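Local coordinates for protein S-adenosyl-L-methionine methyl transferase (PDB 3IHT) that binds S-adenosylmethionine in a Rossmann-like fold and probably transfers its methyl group to an acceptor, at residues A[109-114]-A[142-147]; A[149-154]-A[169-174]. All coordinates share one frame; numbering follows the deposited sequence. Where two conformers were deposited one is given.

Interaction 1: A[109-114]-A[142-147]. With SAM (S-adenosylmethionine), chain C.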
# COMPACT_ATOMS: atom_id res chain seq x y z
N LEU A 109 15.72 13.79 -12.16
CA LEU A 109 14.61 12.86 -12.01
C LEU A 109 13.59 13.50 -11.10
O LEU A 109 13.94 13.93 -9.98
CB LEU A 109 15.10 11.52 -11.42
CG LEU A 109 14.09 10.46 -11.01
CD1 LEU A 109 13.15 10.07 -12.19
CD2 LEU A 109 14.79 9.23 -10.45
N VAL A 110 12.34 13.57 -11.53
CA VAL A 110 11.23 14.08 -10.72
C VAL A 110 10.22 12.95 -10.61
O VAL A 110 9.76 12.40 -11.64
CB VAL A 110 10.59 15.38 -11.32
CG1 VAL A 110 9.37 15.87 -10.48
CG2 VAL A 110 11.66 16.49 -11.47
N HIS A 111 9.92 12.57 -9.37
CA HIS A 111 8.95 11.52 -9.07
C HIS A 111 7.75 12.11 -8.35
O HIS A 111 7.93 12.81 -7.35
CB HIS A 111 9.55 10.42 -8.18
CG HIS A 111 8.54 9.41 -7.75
ND1 HIS A 111 8.29 9.09 -6.43
CD2 HIS A 111 7.69 8.65 -8.48
CE1 HIS A 111 7.30 8.21 -6.37
NE2 HIS A 111 6.90 7.94 -7.61
N ALA A 112 6.55 11.85 -8.87
CA ALA A 112 5.33 12.30 -8.23
C ALA A 112 4.40 11.14 -7.91
O ALA A 112 4.07 10.33 -8.78
CB ALA A 112 4.60 13.37 -9.11
N ASP A 113 3.96 11.10 -6.65
CA ASP A 113 2.92 10.19 -6.20
C ASP A 113 2.02 11.02 -5.26
O ASP A 113 2.06 10.89 -4.05
CB ASP A 113 3.56 8.98 -5.47
CG ASP A 113 2.55 7.93 -5.04
OD1 ASP A 113 1.50 7.75 -5.72
OD2 ASP A 113 2.81 7.27 -3.96
N LEU A 114 1.32 11.98 -5.86
CA LEU A 114 0.58 13.01 -5.14
C LEU A 114 -0.90 12.69 -4.96
O LEU A 114 -1.63 13.44 -4.27
CB LEU A 114 0.74 14.35 -5.88
CG LEU A 114 2.17 14.92 -5.86
CD1 LEU A 114 2.47 15.77 -7.16
CD2 LEU A 114 2.38 15.72 -4.58
N LEU A 142 14.29 12.60 -16.41
CA LEU A 142 13.07 11.82 -16.50
C LEU A 142 12.06 12.27 -15.44
O LEU A 142 12.45 12.82 -14.37
CB LEU A 142 13.38 10.33 -16.34
CG LEU A 142 14.29 9.70 -17.39
CD1 LEU A 142 14.51 8.22 -17.06
CD2 LEU A 142 13.71 9.84 -18.79
N MSE A 143 10.78 12.06 -15.76
CA MSE A 143 9.65 12.36 -14.87
C MSE A 143 8.84 11.09 -14.75
O MSE A 143 8.42 10.50 -15.75
CB MSE A 143 8.84 13.57 -15.41
CG MSE A 143 7.98 14.25 -14.38
SE MSE A 143 6.34 13.27 -14.08
CE MSE A 143 6.11 13.86 -12.26
N VAL A 144 8.67 10.59 -13.52
CA VAL A 144 7.88 9.38 -13.26
C VAL A 144 6.70 9.78 -12.37
O VAL A 144 6.88 10.44 -11.34
CB VAL A 144 8.70 8.30 -12.55
CG1 VAL A 144 7.85 7.08 -12.17
CG2 VAL A 144 9.91 7.91 -13.40
N SER A 145 5.50 9.39 -12.79
CA SER A 145 4.29 9.76 -12.07
C SER A 145 3.31 8.60 -11.96
O SER A 145 3.25 7.78 -12.82
CB SER A 145 3.56 10.90 -12.80
OG SER A 145 2.49 11.43 -11.98
N SER A 146 2.55 8.58 -10.87
CA SER A 146 1.46 7.64 -10.72
C SER A 146 0.16 8.19 -11.31
O SER A 146 -0.88 7.53 -11.22
CB SER A 146 1.29 7.23 -9.25
OG SER A 146 1.34 8.34 -8.38
N ASP A 147 0.22 9.38 -11.94
CA ASP A 147 -0.89 9.96 -12.71
C ASP A 147 -0.42 10.28 -14.14
O ASP A 147 0.67 10.79 -14.31
CB ASP A 147 -1.28 11.32 -12.07
CG ASP A 147 -1.81 11.21 -10.61
OD1 ASP A 147 -2.88 10.59 -10.48
OD2 ASP A 147 -1.17 11.78 -9.65
N SAM C . 4.98 8.04 -2.42
CA SAM C . 4.68 8.00 -0.95
C SAM C . 5.15 6.68 -0.31
O SAM C . 4.94 6.42 0.90
OXT SAM C . 5.66 5.80 -1.04
CB SAM C . 3.19 8.30 -0.66
CG SAM C . 2.75 9.75 -0.92
SD SAM C . 0.99 10.09 -0.44
CE SAM C . 0.17 9.00 -1.66
C5' SAM C . 0.80 11.76 -1.19
C4' SAM C . 1.55 12.89 -0.49
O4' SAM C . 1.52 14.05 -1.35
C3' SAM C . 0.96 13.31 0.86
O3' SAM C . 1.93 13.29 1.90
C2' SAM C . 0.40 14.71 0.61
O2' SAM C . 0.37 15.62 1.72
C1' SAM C . 1.30 15.19 -0.52
N9 SAM C . 0.69 16.30 -1.30
C8 SAM C . -0.47 16.25 -2.04
N7 SAM C . -0.68 17.45 -2.62
C5 SAM C . 0.33 18.28 -2.26
C6 SAM C . 0.61 19.61 -2.59
N6 SAM C . -0.22 20.34 -3.36
N1 SAM C . 1.77 20.16 -2.08
C2 SAM C . 2.64 19.46 -1.26
N3 SAM C . 2.34 18.14 -0.92
C4 SAM C . 1.22 17.57 -1.44
O HOH W 1 1.38 12.08 -8.91
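Asp113 and Ser146 meet just past the paired ends of two parallel strands, 107-112 and 141-145, neighbours in the central sheet of this Rossmann-like methyltransferase fold. The hydroxyl OG of Ser146 donates to Asp113 OD1 over 2.7 Å, reaching the anti side of that oxygen, 20° out of the carboxylate plane. The carboxylate of Asp113 swings away from its own backbone N (chi1 -176°) and lies between two donors: OD1 takes the serine, while OD2 accepts a hydrogen bond from the amino N of S-adenosylmethionine, 2.8 Å away. Bonded at both oxygens, the carboxylate is restrained from turning, with Ser146 as its second-shell partner.

Behind this end the axes of 109-112 and 142-145 come within 4.8 Å, 10° from parallel. Val110 and Ala112 each donate an N-H across the gap, to Leu142 O and Val144 O, and Val110 O accepts from Val144 N. On one face Leu109 CD1 lies 4.1 Å from Val144 CG2, and the His111 ring slants across Val144; His111 ND1 is hydrogen-bonded to Glu46. On the other face Met143, a selenomethionine, has its chain bent at chi2, which carries it along the neighbouring strand from Val110 to the next residue on that face. CG passes 4.2 Å from Val110 CB, and the terminal CE rests 3.5 Å from the methyl CB of Ala112.

Interaction 2: A[149-154]-A[169-174]. With NI (nickel (II) ion), chain D.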
# COMPACT_ATOMS: atom_id res chain seq x y z
N MSE A 149 0.20 12.51 -17.21
CA MSE A 149 0.56 13.91 -17.15
C MSE A 149 0.22 14.61 -18.46
O MSE A 149 -0.16 13.98 -19.44
CB MSE A 149 2.05 14.05 -16.83
CG MSE A 149 2.46 13.37 -15.56
SE MSE A 149 1.53 14.00 -13.93
CE MSE A 149 2.62 15.55 -13.60
N TYR A 150 0.30 15.94 -18.45
CA TYR A 150 -0.09 16.77 -19.55
C TYR A 150 1.02 17.74 -19.92
O TYR A 150 0.91 18.95 -19.70
CB TYR A 150 -1.34 17.54 -19.14
CG TYR A 150 -2.57 16.67 -18.87
CD1 TYR A 150 -2.76 16.05 -17.65
CD2 TYR A 150 -3.56 16.51 -19.84
CE1 TYR A 150 -3.87 15.28 -17.39
CE2 TYR A 150 -4.69 15.76 -19.58
CZ TYR A 150 -4.84 15.13 -18.38
OH TYR A 150 -5.98 14.40 -18.13
N PHE A 151 2.12 17.21 -20.46
CA PHE A 151 3.31 17.99 -20.76
C PHE A 151 3.30 18.54 -22.19
O PHE A 151 2.60 18.02 -23.04
CB PHE A 151 4.56 17.13 -20.56
CG PHE A 151 4.80 16.74 -19.14
CD1 PHE A 151 4.93 17.72 -18.16
CD2 PHE A 151 4.92 15.41 -18.78
CE1 PHE A 151 5.17 17.37 -16.82
CE2 PHE A 151 5.18 15.07 -17.45
CZ PHE A 151 5.29 16.05 -16.47
N GLU A 152 4.07 19.60 -22.41
CA GLU A 152 4.19 20.22 -23.74
C GLU A 152 5.31 19.60 -24.59
O GLU A 152 5.15 19.40 -25.80
CB GLU A 152 4.49 21.72 -23.57
CG GLU A 152 3.34 22.54 -23.07
CD GLU A 152 2.27 22.72 -24.12
OE1 GLU A 152 2.48 22.34 -25.30
OE2 GLU A 152 1.22 23.28 -23.77
N GLY A 153 6.44 19.34 -23.95
CA GLY A 153 7.67 18.98 -24.62
C GLY A 153 8.23 17.61 -24.26
O GLY A 153 8.97 17.02 -25.06
N LEU A 154 7.87 17.07 -23.09
CA LEU A 154 8.43 15.79 -22.64
C LEU A 154 7.78 14.62 -23.38
O LEU A 154 6.57 14.60 -23.61
CB LEU A 154 8.26 15.63 -21.14
CG LEU A 154 8.73 16.77 -20.23
CD1 LEU A 154 8.52 16.39 -18.78
CD2 LEU A 154 10.18 17.20 -20.48
N PHE A 169 3.73 6.31 -15.21
CA PHE A 169 4.01 6.87 -16.52
C PHE A 169 5.41 7.49 -16.46
O PHE A 169 5.79 8.08 -15.43
CB PHE A 169 2.99 7.96 -16.87
CG PHE A 169 1.59 7.44 -16.93
CD1 PHE A 169 0.84 7.31 -15.78
CD2 PHE A 169 1.04 7.10 -18.16
CE1 PHE A 169 -0.46 6.81 -15.84
CE2 PHE A 169 -0.26 6.61 -18.23
CZ PHE A 169 -1.00 6.44 -17.06
N ILE A 170 6.16 7.35 -17.55
CA ILE A 170 7.53 7.87 -17.60
C ILE A 170 7.68 8.83 -18.77
O ILE A 170 7.28 8.52 -19.88
CB ILE A 170 8.58 6.76 -17.74
CG1 ILE A 170 8.41 5.69 -16.66
CG2 ILE A 170 10.03 7.40 -17.74
CD1 ILE A 170 9.33 4.43 -16.87
N TYR A 171 8.25 10.01 -18.50
CA TYR A 171 8.47 11.02 -19.51
C TYR A 171 9.92 11.49 -19.49
O TYR A 171 10.59 11.40 -18.46
CB TYR A 171 7.54 12.21 -19.31
CG TYR A 171 6.08 11.84 -19.19
CD1 TYR A 171 5.55 11.47 -17.96
CD2 TYR A 171 5.24 11.84 -20.30
CE1 TYR A 171 4.22 11.13 -17.83
CE2 TYR A 171 3.91 11.49 -20.17
CZ TYR A 171 3.42 11.15 -18.94
OH TYR A 171 2.10 10.81 -18.81
N ARG A 172 10.41 11.98 -20.63
CA ARG A 172 11.81 12.39 -20.74
C ARG A 172 11.95 13.74 -21.43
O ARG A 172 11.24 14.02 -22.40
CB ARG A 172 12.59 11.35 -21.56
CG ARG A 172 14.08 11.69 -21.77
CD ARG A 172 14.84 10.48 -22.33
NE ARG A 172 14.41 10.13 -23.68
CZ ARG A 172 14.67 8.97 -24.29
NH1 ARG A 172 15.34 8.01 -23.66
NH2 ARG A 172 14.21 8.74 -25.52
N ARG A 173 12.88 14.56 -20.95
CA ARG A 173 13.24 15.79 -21.66
C ARG A 173 14.30 15.43 -22.70
O ARG A 173 15.43 15.07 -22.36
CB ARG A 173 13.83 16.84 -20.74
CG ARG A 173 14.06 18.13 -21.49
CD ARG A 173 14.61 19.24 -20.63
NE ARG A 173 15.09 20.33 -21.51
CZ ARG A 173 15.80 21.38 -21.11
NH1 ARG A 173 16.13 21.56 -19.85
NH2 ARG A 173 16.19 22.26 -22.02
N GLY A 174 13.90 15.46 -23.96
CA GLY A 174 14.80 15.11 -25.05
C GLY A 174 15.85 16.17 -25.32
O GLY A 174 16.00 17.26 -24.71
OXT GLY A 174 16.64 15.96 -26.22
NI NI D . -0.28 23.69 -24.95
O HOH W 2 11.48 15.70 -25.24
O HOH W 3 -1.27 21.96 -26.48
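Tyr171 is gripped by the 149-154 loop at its ring face and at its hydroxyl. The edge of Phe151 points into that face, a T-shaped pair with centroids 5.1 Å apart and planes at 78°, and Phe151 CE2 comes within 3.7 Å of Tyr171 CD1. At the far end of the tyrosine, its OH accepts the backbone N-H of Met149 at 3.0 Å, nearly straight at 169°, while Met149 CG lies 3.6 Å from Tyr171 CE1. Leu154 completes the tight part: its CD1 lies over the centre of one face of Phe151, 3.6 Å above the plane, its CB meets Tyr171 CB, and its CD2 packs 3.6 Å from Arg173 CA.

The tyrosine belongs to strand 169-172, the antiparallel strand beside 141-145 in the methyltransferase sheet, so the contact fastens the loop leading to strand 155-157 onto that sheet. A phenylalanine in place of Tyr171 would probably leave the Met149 N-H without its acceptor.

The loose side lies toward solvent, where water 2 bridges Gly153 O and Gly174 N. Exposed Glu152 turns off the contact altogether, and its OE2 binds a nickel ion at 2.0 Å.

How the interactions relate
Interactions 1 and 2 have centres 10 Å apart and share one sheet, in which strand 141-145 pairs in parallel with 107-112 and antiparallel with 169-172. The join between them is direct: Met143 N lies 2.8 Å from Tyr171 O, and Ser145 O 2.8 Å from Phe169 N, both probable hydrogen bonds. Side chains meet as well, since Met143 packs on Met149 and Phe151 of the 149-154 loop. Only interaction 1 reaches the ligand pocket, through Asp113 and Leu114, whereas in interaction 2 the Met149 side chain stays about 12 Å from S-adenosylmethionine. The centre of interaction 1 is about 3 Å from the centre of the chain, that of interaction 2 about 12 Å.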